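Local coordinates for protein histidine--tRNA ligase (Thermus thermophilus, PDB 1ADY) that joins L-histidine to its cognate tRNA in an ATP-dependent reaction, forming histidyl-tRNA with release of AMP and diphosphate, at residues R103-G108 against H125-E130; R18-I23 against F307-V312; P335-A340 against D387-G392. All blocks are in the same frame, centred on the assembly; numbering follows the deposited sequence.

Interaction 1 of 3, residues R103-G108 against H125-E130; sequences RLWMAG and HQVNYE. With HAM (histidyl-adenosine monophosphate), chain F.
Leu-104 to Gly-108 pair with Gln-126 to Glu-130 as antiparallel strands whose axes come within 4.7 Å, their directions 174° apart. Leu-104 with Glu-130, Met-106 with Asn-128 and Gly-108 with Gln-126 are the hydrogen-bonded pairs. The Asn-128 N to Met-106 O bond, at 2.8 Å, is almost straight; the one from Gly-108 N to Gln-126 O is weak at 3.3 Å. Trp-105 with Tyr-129 and Ala-107 with Val-127 are the non-hydrogen-bonded pairs between them.

This hairpin is motif 2 of the class II aminoacyl-tRNA synthetases, and its two faces do different work. Leu-104, Met-106, Asn-128 and Glu-130 lie on the face of the bound histidyl-adenylate, where Met-86 of helix 83-92 touches all four. A bend at chi2 (58°) leads the Glu-130 carboxylate away from the neighbouring strand, and its OE1 accepts the ligand's imidazole NE2 at 2.8 Å. The other oxygen, OE2, is met from above the carboxylate plane by Asn-128 ND2 at 3.1 Å, OE2 itself lying in the plane of the donating amide. Glu-130 is thus a first-shell group for the histidine ring, and Asn-128, bonded behind it, probably helps to set the carboxylate; Thr-83 OG1 makes a further weak bond to Glu-130 OE2.

On the face of Trp-105, Ala-107, Val-127 and Tyr-129 the packing is mostly apolar: Val-127 turns CG2 to Ala-107 CB at 4.2 Å and CG1 to the Trp-105 ring. Helix 14-33 lies against Trp-105, Ala-107 and Val-127, and its Glu-32 accepts from Trp-105 NE1. Arg-103 and Tyr-129 run alongside each other, guanidinium and ring planes 32° apart, with the phenolic OH 3.4 Å from Arg-103 CD. The far end of that arginine forms a salt bridge with Glu-142.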
loop_
_atom_site.group_PDB
_atom_site.type_symbol
_atom_site.label_atom_id
_atom_site.label_comp_id
_atom_site.label_asym_id
_atom_site.label_seq_id
_atom_site.Cartn_x
_atom_site.Cartn_y
_atom_site.Cartn_z
ATOM N N ARG A 103 -18.612 6.183 -7.527
ATOM C CA ARG A 103 -17.509 5.396 -8.087
ATOM C C ARG A 103 -16.321 5.373 -7.114
ATOM O O ARG A 103 -15.864 6.426 -6.653
ATOM C CB ARG A 103 -17.075 5.971 -9.439
ATOM C CG ARG A 103 -18.133 5.879 -10.530
ATOM C CD ARG A 103 -17.674 6.567 -11.805
ATOM N NE ARG A 103 -18.624 6.429 -12.913
ATOM C CZ ARG A 103 -19.727 7.160 -13.067
ATOM N NH1 ARG A 103 -20.051 8.097 -12.183
ATOM N NH2 ARG A 103 -20.502 6.971 -14.125
ATOM N N LEU A 104 -15.820 4.177 -6.816
ATOM C CA LEU A 104 -14.705 4.009 -5.885
ATOM C C LEU A 104 -13.606 3.129 -6.471
ATOM O O LEU A 104 -13.884 2.174 -7.195
ATOM C CB LEU A 104 -15.195 3.364 -4.579
ATOM C CG LEU A 104 -16.359 4.007 -3.823
ATOM C CD1 LEU A 104 -16.748 3.133 -2.639
ATOM C CD2 LEU A 104 -15.981 5.409 -3.372
ATOM N N TRP A 105 -12.363 3.414 -6.109
ATOM C CA TRP A 105 -11.247 2.619 -6.602
ATOM C C TRP A 105 -10.118 2.562 -5.576
ATOM O O TRP A 105 -10.022 3.423 -4.690
ATOM C CB TRP A 105 -10.717 3.197 -7.923
ATOM C CG TRP A 105 -9.671 4.263 -7.740
ATOM C CD1 TRP A 105 -9.881 5.592 -7.510
ATOM C CD2 TRP A 105 -8.253 4.077 -7.747
ATOM N NE1 TRP A 105 -8.680 6.246 -7.372
ATOM C CE2 TRP A 105 -7.660 5.335 -7.515
ATOM C CE3 TRP A 105 -7.418 2.962 -7.931
ATOM C CZ2 TRP A 105 -6.281 5.518 -7.460
ATOM C CZ3 TRP A 105 -6.043 3.142 -7.878
ATOM C CH2 TRP A 105 -5.489 4.411 -7.645
ATOM N N MET A 106 -9.249 1.566 -5.729
ATOM C CA MET A 106 -8.097 1.381 -4.852
ATOM C C MET A 106 -7.209 0.304 -5.452
ATOM O O MET A 106 -7.584 -0.346 -6.430
ATOM C CB MET A 106 -8.535 0.928 -3.455
ATOM C CG MET A 106 -8.943 -0.539 -3.396
ATOM S SD MET A 106 -8.962 -1.218 -1.735
ATOM C CE MET A 106 -10.719 -1.074 -1.323
ATOM N N ALA A 107 -6.039 0.118 -4.854
ATOM C CA ALA A 107 -5.080 -0.896 -5.281
ATOM C C ALA A 107 -4.446 -1.400 -3.996
ATOM O O ALA A 107 -4.028 -0.598 -3.154
ATOM C CB ALA A 107 -4.020 -0.289 -6.187
ATOM N N GLY A 108 -4.426 -2.713 -3.808
ATOM C CA GLY A 108 -3.840 -3.249 -2.594
ATOM C C GLY A 108 -3.676 -4.749 -2.630
ATOM O O GLY A 108 -3.913 -5.383 -3.663
ATOM N N HIS A 125 -1.843 -8.642 -5.592
ATOM C CA HIS A 125 -2.315 -7.260 -5.565
ATOM C C HIS A 125 -3.208 -7.003 -6.770
ATOM O O HIS A 125 -2.877 -7.410 -7.886
ATOM C CB HIS A 125 -1.131 -6.292 -5.615
ATOM C CG HIS A 125 -0.169 -6.447 -4.480
ATOM N ND1 HIS A 125 0.800 -7.427 -4.458
ATOM C CD2 HIS A 125 -0.021 -5.741 -3.335
ATOM C CE1 HIS A 125 1.505 -7.316 -3.346
ATOM N NE2 HIS A 125 1.027 -6.301 -2.648
ATOM N N GLN A 126 -4.317 -6.307 -6.552
ATOM C CA GLN A 126 -5.237 -6.003 -7.642
ATOM C C GLN A 126 -5.808 -4.596 -7.569
ATOM O O GLN A 126 -5.929 -4.024 -6.485
ATOM C CB GLN A 126 -6.385 -7.019 -7.684
ATOM C CG GLN A 126 -7.353 -6.958 -6.506
ATOM C CD GLN A 126 -8.480 -7.993 -6.594
ATOM O OE1 GLN A 126 -8.274 -9.124 -7.046
ATOM N NE2 GLN A 126 -9.672 -7.608 -6.142
ATOM N N VAL A 127 -6.089 -4.023 -8.736
ATOM C CA VAL A 127 -6.689 -2.693 -8.826
ATOM C C VAL A 127 -8.180 -2.981 -8.848
ATOM O O VAL A 127 -8.636 -3.838 -9.609
ATOM C CB VAL A 127 -6.254 -1.960 -10.112
ATOM C CG1 VAL A 127 -7.025 -0.661 -10.271
ATOM C CG2 VAL A 127 -4.756 -1.686 -10.071
ATOM N N ASN A 128 -8.941 -2.273 -8.027
ATOM C CA ASN A 128 -10.368 -2.521 -7.923
ATOM C C ASN A 128 -11.208 -1.294 -8.218
ATOM O O ASN A 128 -10.991 -0.240 -7.626
ATOM C CB ASN A 128 -10.660 -3.024 -6.505
ATOM C CG ASN A 128 -12.055 -3.590 -6.354
ATOM O OD1 ASN A 128 -12.251 -4.807 -6.421
ATOM N ND2 ASN A 128 -13.024 -2.720 -6.087
ATOM N N TYR A 129 -12.185 -1.448 -9.111
ATOM C CA TYR A 129 -13.093 -0.360 -9.485
ATOM C C TYR A 129 -14.533 -0.743 -9.161
ATOM O O TYR A 129 -14.935 -1.883 -9.392
ATOM C CB TYR A 129 -12.978 -0.038 -10.973
ATOM C CG TYR A 129 -14.071 0.871 -11.466
ATOM C CD1 TYR A 129 -14.090 2.220 -11.126
ATOM C CD2 TYR A 129 -15.105 0.375 -12.252
ATOM C CE1 TYR A 129 -15.120 3.061 -11.555
ATOM C CE2 TYR A 129 -16.139 1.202 -12.688
ATOM C CZ TYR A 129 -16.143 2.544 -12.338
ATOM O OH TYR A 129 -17.164 3.365 -12.765
ATOM N N GLU A 130 -15.316 0.238 -8.712
ATOM C CA GLU A 130 -16.707 0.044 -8.317
ATOM C C GLU A 130 -17.594 1.226 -8.702
ATOM O O GLU A 130 -17.164 2.382 -8.658
ATOM C CB GLU A 130 -16.769 -0.140 -6.794
ATOM C CG GLU A 130 -17.377 -1.447 -6.308
ATOM C CD GLU A 130 -16.663 -2.675 -6.839
ATOM O OE1 GLU A 130 -16.774 -2.929 -8.054
ATOM O OE2 GLU A 130 -16.013 -3.400 -6.057
HETATM P P HAM F . -11.852 -12.520 -9.143
HETATM O O1P HAM F . -11.993 -13.282 -7.884
HETATM O O2P HAM F . -12.272 -13.238 -10.365
HETATM O O3P HAM F . -12.631 -11.126 -8.950
HETATM O "O5'" HAM F . -10.330 -12.124 -9.436
HETATM C "C5'" HAM F . -10.063 -11.083 -10.375
HETATM C "C4'" HAM F . -8.601 -11.054 -10.778
HETATM O "O4'" HAM F . -7.771 -11.136 -9.608
HETATM C "C3'" HAM F . -8.216 -12.259 -11.612
HETATM O "O3'" HAM F . -8.503 -12.133 -13.007
HETATM C "C2'" HAM F . -6.713 -12.236 -11.419
HETATM O "O2'" HAM F . -6.064 -11.267 -12.266
HETATM C "C1'" HAM F . -6.578 -11.850 -9.954
HETATM N N9 HAM F . -6.384 -12.974 -9.016
HETATM C C8 HAM F . -7.329 -13.707 -8.399
HETATM N N7 HAM F . -6.798 -14.716 -7.696
HETATM C C5 HAM F . -5.490 -14.560 -7.902
HETATM C C6 HAM F . -4.489 -15.401 -7.390
HETATM N N6 HAM F . -4.792 -16.434 -6.653
HETATM N N1 HAM F . -3.218 -15.060 -7.688
HETATM C C2 HAM F . -2.952 -14.003 -8.455
HETATM N N3 HAM F . -3.904 -13.226 -8.975
HETATM C C4 HAM F . -5.197 -13.500 -8.686
HETATM C C HAM F . -12.924 -10.288 -7.823
HETATM O O HAM F . -12.226 -10.339 -6.824
HETATM C CA HAM F . -14.137 -9.363 -7.833
HETATM N N HAM F . -14.376 -8.820 -6.509
HETATM C CB HAM F . -13.940 -8.219 -8.840
HETATM C CG HAM F . -15.097 -7.269 -8.888
HETATM C CD2 HAM F . -15.193 -5.963 -8.543
HETATM N ND1 HAM F . -16.372 -7.668 -9.229
HETATM C CE1 HAM F . -17.205 -6.657 -9.063
HETATM N NE2 HAM F . -16.518 -5.612 -8.641
#

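Interaction 2 of 3, residues R18-I23 against F307-V312; sequences RMHQRI and FGVERV. With HAM (histidyl-adenosine monophosphate), chain F; SO4 (sulfate ion), chain E.
His-20 on one turn of helix 14-33 faces Val-309, where strand 302-308 gives way to helix 309-318, their CA atoms 6.3 Å apart and Gly-308 the N-cap. Val-309 CG1 sits over one face of the His-20 imidazole, a CH-pi contact 4.1 Å from the ring centroid and displaced toward the rim. A chi1 of -175° swings Val-309 CG1 opposite the backbone N, where it also lies 3.6 Å from Ile-23 CD1. Ile-23 spreads its two branches: CD1 goes on to Val-312 CG1, while CG2 meets the edge of the Phe-307 ring, 3.6 Å from CE1. Glu-310 OE2 approaches His-20 CE1 but bonds to His-125 ND1.

Away from this apolar patch, Arg-18 and Arg-22 share a sulfate, probably from the crystallisation liquor; Arg-18 NE reaches its O2 at 2.9 Å and Arg-22 NH2 its O3 at 3.1 Å. Arg-18 NH2 also bonds to Pro-324 O. A leucine in place of Arg-18 would probably leave the anion to a looser hold by Arg-22, and Pro-324 O without this donor.

Segment 307-312 belongs to motif 3 of class II synthetases: Gly-308 N donates to the adenylate O2' and Arg-311 lays a guanidinium face over the adenine. Helix 14-33 packs against this strand-to-helix turn through His-20 and Ile-23, while helix 137-153 covers Phe-307 and Val-312.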
loop_
_atom_site.group_PDB
_atom_site.type_symbol
_atom_site.label_atom_id
_atom_site.label_comp_id
_atom_site.label_asym_id
_atom_site.label_seq_id
_atom_site.Cartn_x
_atom_site.Cartn_y
_atom_site.Cartn_z
ATOM N N ARG A 18 8.795 -1.631 -9.466
ATOM C CA ARG A 18 8.529 -0.467 -10.310
ATOM C C ARG A 18 7.405 -0.709 -11.320
ATOM O O ARG A 18 6.551 0.160 -11.525
ATOM C CB ARG A 18 9.804 -0.046 -11.032
ATOM C CG ARG A 18 10.861 0.524 -10.111
ATOM C CD ARG A 18 12.228 0.472 -10.758
ATOM N NE ARG A 18 12.274 1.196 -12.028
ATOM C CZ ARG A 18 13.224 1.029 -12.943
ATOM N NH1 ARG A 18 14.207 0.160 -12.732
ATOM N NH2 ARG A 18 13.198 1.735 -14.065
ATOM N N MET A 19 7.387 -1.896 -11.922
ATOM C CA MET A 19 6.357 -2.244 -12.896
ATOM C C MET A 19 4.986 -2.174 -12.219
ATOM O O MET A 19 4.036 -1.614 -12.776
ATOM C CB MET A 19 6.596 -3.647 -13.463
ATOM C CG MET A 19 5.764 -3.964 -14.703
ATOM S SD MET A 19 6.135 -2.877 -16.096
ATOM C CE MET A 19 7.116 -3.962 -17.149
ATOM N N HIS A 20 4.902 -2.704 -11.000
ATOM C CA HIS A 20 3.657 -2.682 -10.243
ATOM C C HIS A 20 3.213 -1.246 -10.038
ATOM O O HIS A 20 2.029 -0.925 -10.147
ATOM C CB HIS A 20 3.844 -3.319 -8.870
ATOM C CG HIS A 20 3.933 -4.811 -8.897
ATOM N ND1 HIS A 20 3.382 -5.601 -7.909
ATOM C CD2 HIS A 20 4.518 -5.659 -9.776
ATOM C CE1 HIS A 20 3.625 -6.871 -8.179
ATOM N NE2 HIS A 20 4.313 -6.934 -9.306
ATOM N N GLN A 21 4.172 -0.384 -9.732
ATOM C CA GLN A 21 3.880 1.018 -9.498
ATOM C C GLN A 21 3.396 1.711 -10.771
ATOM O O GLN A 21 2.510 2.570 -10.713
ATOM C CB GLN A 21 5.098 1.705 -8.880
ATOM C CG GLN A 21 5.474 1.070 -7.536
ATOM C CD GLN A 21 6.679 1.704 -6.866
ATOM O OE1 GLN A 21 7.760 1.788 -7.447
ATOM N NE2 GLN A 21 6.505 2.117 -5.621
ATOM N N ARG A 22 3.929 1.300 -11.921
ATOM C CA ARG A 22 3.514 1.866 -13.203
ATOM C C ARG A 22 2.080 1.450 -13.491
ATOM O O ARG A 22 1.247 2.277 -13.855
ATOM C CB ARG A 22 4.415 1.386 -14.337
ATOM C CG ARG A 22 5.703 2.160 -14.471
ATOM C CD ARG A 22 6.332 1.896 -15.824
ATOM N NE ARG A 22 7.526 2.705 -16.047
ATOM C CZ ARG A 22 8.200 2.738 -17.194
ATOM N NH1 ARG A 22 7.797 2.009 -18.228
ATOM N NH2 ARG A 22 9.291 3.483 -17.300
ATOM N N ILE A 23 1.800 0.163 -13.298
ATOM C CA ILE A 23 0.472 -0.395 -13.522
ATOM C C ILE A 23 -0.566 0.356 -12.691
ATOM O O ILE A 23 -1.567 0.845 -13.227
ATOM C CB ILE A 23 0.433 -1.902 -13.176
ATOM C CG1 ILE A 23 1.324 -2.683 -14.148
ATOM C CG2 ILE A 23 -0.997 -2.428 -13.222
ATOM C CD1 ILE A 23 1.471 -4.153 -13.810
ATOM N N PHE A 307 -8.374 -6.293 -11.512
ATOM C CA PHE A 307 -7.375 -7.043 -12.256
ATOM C C PHE A 307 -6.111 -7.272 -11.439
ATOM O O PHE A 307 -5.690 -6.402 -10.668
ATOM C CB PHE A 307 -7.052 -6.366 -13.597
ATOM C CG PHE A 307 -6.362 -5.028 -13.475
ATOM C CD1 PHE A 307 -4.982 -4.953 -13.323
ATOM C CD2 PHE A 307 -7.081 -3.843 -13.584
ATOM C CE1 PHE A 307 -4.330 -3.723 -13.287
ATOM C CE2 PHE A 307 -6.437 -2.611 -13.551
ATOM C CZ PHE A 307 -5.058 -2.553 -13.403
ATOM N N GLY A 308 -5.514 -8.447 -11.613
ATOM C CA GLY A 308 -4.302 -8.796 -10.897
ATOM C C GLY A 308 -3.075 -8.123 -11.471
ATOM O O GLY A 308 -2.659 -8.409 -12.596
ATOM N N VAL A 309 -2.470 -7.250 -10.674
ATOM C CA VAL A 309 -1.281 -6.517 -11.083
ATOM C C VAL A 309 -0.154 -7.459 -11.519
ATOM O O VAL A 309 0.574 -7.176 -12.478
ATOM C CB VAL A 309 -0.775 -5.609 -9.949
ATOM C CG1 VAL A 309 0.391 -4.759 -10.435
ATOM C CG2 VAL A 309 -1.908 -4.730 -9.438
ATOM N N GLU A 310 -0.031 -8.592 -10.835
ATOM C CA GLU A 310 1.002 -9.567 -11.172
ATOM C C GLU A 310 0.749 -10.125 -12.575
ATOM O O GLU A 310 1.649 -10.139 -13.416
ATOM C CB GLU A 310 1.036 -10.708 -10.148
ATOM C CG GLU A 310 1.599 -10.328 -8.781
ATOM C CD GLU A 310 0.570 -9.738 -7.827
ATOM O OE1 GLU A 310 -0.610 -9.587 -8.212
ATOM O OE2 GLU A 310 0.945 -9.435 -6.672
ATOM N N ARG A 311 -0.491 -10.547 -12.825
ATOM C CA ARG A 311 -0.885 -11.100 -14.119
ATOM C C ARG A 311 -0.582 -10.064 -15.197
ATOM O O ARG A 311 0.063 -10.372 -16.199
ATOM C CB ARG A 311 -2.384 -11.428 -14.122
ATOM C CG ARG A 311 -2.824 -12.495 -13.120
ATOM C CD ARG A 311 -2.697 -13.893 -13.698
ATOM N NE ARG A 311 -3.191 -14.943 -12.799
ATOM C CZ ARG A 311 -4.477 -15.174 -12.531
ATOM N NH1 ARG A 311 -5.432 -14.434 -13.078
ATOM N NH2 ARG A 311 -4.812 -16.187 -11.748
ATOM N N VAL A 312 -1.008 -8.824 -14.957
ATOM C CA VAL A 312 -0.780 -7.737 -15.900
ATOM C C VAL A 312 0.713 -7.568 -16.173
ATOM O O VAL A 312 1.122 -7.339 -17.318
ATOM C CB VAL A 312 -1.366 -6.418 -15.379
ATOM C CG1 VAL A 312 -1.200 -5.318 -16.420
ATOM C CG2 VAL A 312 -2.824 -6.605 -15.050
HETATM P P HAM F . -11.852 -12.520 -9.143
HETATM O O1P HAM F . -11.993 -13.282 -7.884
HETATM O O2P HAM F . -12.272 -13.238 -10.365
HETATM O O3P HAM F . -12.631 -11.126 -8.950
HETATM O "O5'" HAM F . -10.330 -12.124 -9.436
HETATM C "C5'" HAM F . -10.063 -11.083 -10.375
HETATM C "C4'" HAM F . -8.601 -11.054 -10.778
HETATM O "O4'" HAM F . -7.771 -11.136 -9.608
HETATM C "C3'" HAM F . -8.216 -12.259 -11.612
HETATM O "O3'" HAM F . -8.503 -12.133 -13.007
HETATM C "C2'" HAM F . -6.713 -12.236 -11.419
HETATM O "O2'" HAM F . -6.064 -11.267 -12.266
HETATM C "C1'" HAM F . -6.578 -11.850 -9.954
HETATM N N9 HAM F . -6.384 -12.974 -9.016
HETATM C C8 HAM F . -7.329 -13.707 -8.399
HETATM N N7 HAM F . -6.798 -14.716 -7.696
HETATM C C5 HAM F . -5.490 -14.560 -7.902
HETATM C C6 HAM F . -4.489 -15.401 -7.390
HETATM N N6 HAM F . -4.792 -16.434 -6.653
HETATM N N1 HAM F . -3.218 -15.060 -7.688
HETATM C C2 HAM F . -2.952 -14.003 -8.455
HETATM N N3 HAM F . -3.904 -13.226 -8.975
HETATM C C4 HAM F . -5.197 -13.500 -8.686
HETATM C C HAM F . -12.924 -10.288 -7.823
HETATM O O HAM F . -12.226 -10.339 -6.824
HETATM C CA HAM F . -14.137 -9.363 -7.833
HETATM N N HAM F . -14.376 -8.820 -6.509
HETATM C CB HAM F . -13.940 -8.219 -8.840
HETATM C CG HAM F . -15.097 -7.269 -8.888
HETATM C CD2 HAM F . -15.193 -5.963 -8.543
HETATM N ND1 HAM F . -16.372 -7.668 -9.229
HETATM C CE1 HAM F . -17.205 -6.657 -9.063
HETATM N NE2 HAM F . -16.518 -5.612 -8.641
HETATM S S SO4 E . 10.150 4.321 -13.295
HETATM O O1 SO4 E . 10.289 5.752 -13.324
HETATM O O2 SO4 E . 10.933 3.703 -12.263
HETATM O O3 SO4 E . 10.610 3.785 -14.521
HETATM O O4 SO4 E . 8.775 3.999 -13.071
#

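Interaction 3 of 3, residues P335-A340 against D387-G392; sequences PLTEEA and DELRAG
Leu-389 and Thr-337 meet through their first torsions: the leucine CG stands anti to its carbonyl carbon (chi1 -84°), and the threonine OG1 between its backbone N and carbonyl carbon (chi1 68°). From there the extended Leu-389 reaches out from helix 386-391, and its CD1 methyl does nearly all the touching. That one methyl lies 3.7 Å from Thr-337 OG1 and 4.0 Å from Ala-340 CB, with Glu-339 OE2 a little farther off at 4.3 Å. Thr-337 is the N-cap of helix 338-351; OG1 takes a weak capping bond from Ala-340 N.

At the periphery Leu-336 CD1 comes no nearer than 4.4 Å to Glu-388 OE2, a carboxylate oxygen engaged by Gly-385 N, while OE1 of the same residue bonds to Thr-395. Beyond Leu-389, helix 386-391 ends in a Schellman motif at Gly-392, which has positive phi. Within the anticodon-binding domain the contact thus sets one short helix against the capped start of another.

No hydrogen bond or salt bridge joins the segments, and only 150 Å² is buried, so the contact depends chiefly on van der Waals packing around one leucine methyl.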
loop_
_atom_site.group_PDB
_atom_site.type_symbol
_atom_site.label_atom_id
_atom_site.label_comp_id
_atom_site.label_asym_id
_atom_site.label_seq_id
_atom_site.Cartn_x
_atom_site.Cartn_y
_atom_site.Cartn_z
ATOM N N PRO A 335 36.150 8.795 0.185
ATOM C CA PRO A 335 37.137 9.276 1.162
ATOM C C PRO A 335 38.507 8.651 0.904
ATOM O O PRO A 335 38.626 7.438 0.701
ATOM C CB PRO A 335 36.570 8.780 2.498
ATOM C CG PRO A 335 35.122 8.497 2.214
ATOM C CD PRO A 335 35.180 7.903 0.839
ATOM N N LEU A 336 39.541 9.479 0.929
ATOM C CA LEU A 336 40.896 9.002 0.704
ATOM C C LEU A 336 41.650 8.823 2.030
ATOM O O LEU A 336 42.722 8.216 2.073
ATOM C CB LEU A 336 41.632 9.966 -0.231
ATOM C CG LEU A 336 40.958 10.173 -1.592
ATOM C CD1 LEU A 336 41.645 11.289 -2.364
ATOM C CD2 LEU A 336 40.968 8.868 -2.383
ATOM N N THR A 337 41.078 9.355 3.108
ATOM C CA THR A 337 41.664 9.260 4.443
ATOM C C THR A 337 40.533 8.927 5.419
ATOM O O THR A 337 39.362 9.173 5.121
ATOM C CB THR A 337 42.328 10.595 4.873
ATOM O OG1 THR A 337 41.320 11.599 5.070
ATOM C CG2 THR A 337 43.318 11.079 3.815
ATOM N N GLU A 338 40.873 8.386 6.584
ATOM C CA GLU A 338 39.859 8.023 7.573
ATOM C C GLU A 338 39.103 9.250 8.060
ATOM O O GLU A 338 37.901 9.191 8.312
ATOM C CB GLU A 338 40.496 7.297 8.761
ATOM C CG GLU A 338 39.495 6.582 9.666
ATOM C CD GLU A 338 38.802 5.413 8.976
ATOM O OE1 GLU A 338 39.504 4.472 8.537
ATOM O OE2 GLU A 338 37.554 5.432 8.878
ATOM N N GLU A 339 39.814 10.369 8.160
ATOM C CA GLU A 339 39.220 11.624 8.611
ATOM C C GLU A 339 38.203 12.125 7.587
ATOM O O GLU A 339 37.266 12.855 7.929
ATOM C CB GLU A 339 40.318 12.675 8.828
ATOM C CG GLU A 339 39.828 13.980 9.460
ATOM C CD GLU A 339 40.956 14.952 9.785
ATOM O OE1 GLU A 339 41.823 14.605 10.616
ATOM O OE2 GLU A 339 40.964 16.071 9.222
ATOM N N ALA A 340 38.371 11.685 6.341
ATOM C CA ALA A 340 37.496 12.084 5.237
ATOM C C ALA A 340 36.114 11.435 5.219
ATOM O O ALA A 340 35.139 12.075 4.816
ATOM C CB ALA A 340 38.196 11.851 3.902
ATOM N N ASP A 387 44.378 17.150 0.839
ATOM C CA ASP A 387 44.415 18.454 0.178
ATOM C C ASP A 387 43.091 19.202 0.222
ATOM O O ASP A 387 43.020 20.308 0.763
ATOM C CB ASP A 387 44.889 18.309 -1.270
ATOM C CG ASP A 387 46.268 17.692 -1.369
ATOM O OD1 ASP A 387 47.242 18.346 -0.941
ATOM O OD2 ASP A 387 46.376 16.549 -1.863
ATOM N N GLU A 388 42.044 18.586 -0.322
ATOM C CA GLU A 388 40.722 19.209 -0.346
ATOM C C GLU A 388 40.142 19.424 1.044
ATOM O O GLU A 388 39.484 20.435 1.281
ATOM C CB GLU A 388 39.734 18.434 -1.224
ATOM C CG GLU A 388 39.951 16.933 -1.292
ATOM C CD GLU A 388 40.968 16.532 -2.356
ATOM O OE1 GLU A 388 40.880 17.052 -3.488
ATOM O OE2 GLU A 388 41.850 15.692 -2.067
ATOM N N LEU A 389 40.407 18.498 1.964
ATOM C CA LEU A 389 39.910 18.634 3.330
ATOM C C LEU A 389 40.424 19.923 3.950
ATOM O O LEU A 389 39.656 20.730 4.476
ATOM C CB LEU A 389 40.352 17.453 4.198
ATOM C CG LEU A 389 39.505 16.181 4.156
ATOM C CD1 LEU A 389 40.103 15.129 5.080
ATOM C CD2 LEU A 389 38.080 16.510 4.572
ATOM N N ARG A 390 41.729 20.127 3.848
ATOM C CA ARG A 390 42.340 21.312 4.413
ATOM C C ARG A 390 42.008 22.571 3.615
ATOM O O ARG A 390 41.958 23.665 4.175
ATOM C CB ARG A 390 43.848 21.114 4.543
ATOM C CG ARG A 390 44.228 19.784 5.184
ATOM C CD ARG A 390 45.619 19.853 5.782
ATOM N NE ARG A 390 46.389 18.630 5.579
ATOM C CZ ARG A 390 47.686 18.508 5.852
ATOM N NH1 ARG A 390 48.370 19.534 6.348
ATOM N NH2 ARG A 390 48.309 17.360 5.625
ATOM N N ALA A 391 41.747 22.416 2.321
ATOM C CA ALA A 391 41.402 23.552 1.465
ATOM C C ALA A 391 39.902 23.883 1.445
ATOM O O ALA A 391 39.493 24.896 0.868
ATOM C CB ALA A 391 41.902 23.309 0.049
ATOM N N GLY A 392 39.085 23.030 2.060
ATOM C CA GLY A 392 37.647 23.256 2.081
ATOM C C GLY A 392 37.044 23.144 0.692
ATOM O O GLY A 392 36.030 23.785 0.378
#

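In the fold
From the N terminus, helix 14-33 supplies residues 18-23, which wait some 280 residues for their partner, 307-312. Interaction 1 closes early within that long span: a short 16-residue connection brings 125-130 back onto 103-108, so the motif 2 hairpin lies wholly inside the loop of interaction 2. The two meet where His-125 O takes a backbone bond from Val-309 N, at the end of strand 302-308, the neighbour of strand 123-132 in the catalytic sheet, and both touch the adenylate. Interaction 3 follows in series, closing 46 residues within the anticodon-binding domain. Its centre is about 46 Å from that of interaction 2 and about 53 Å from that of interaction 1, and it touches neither.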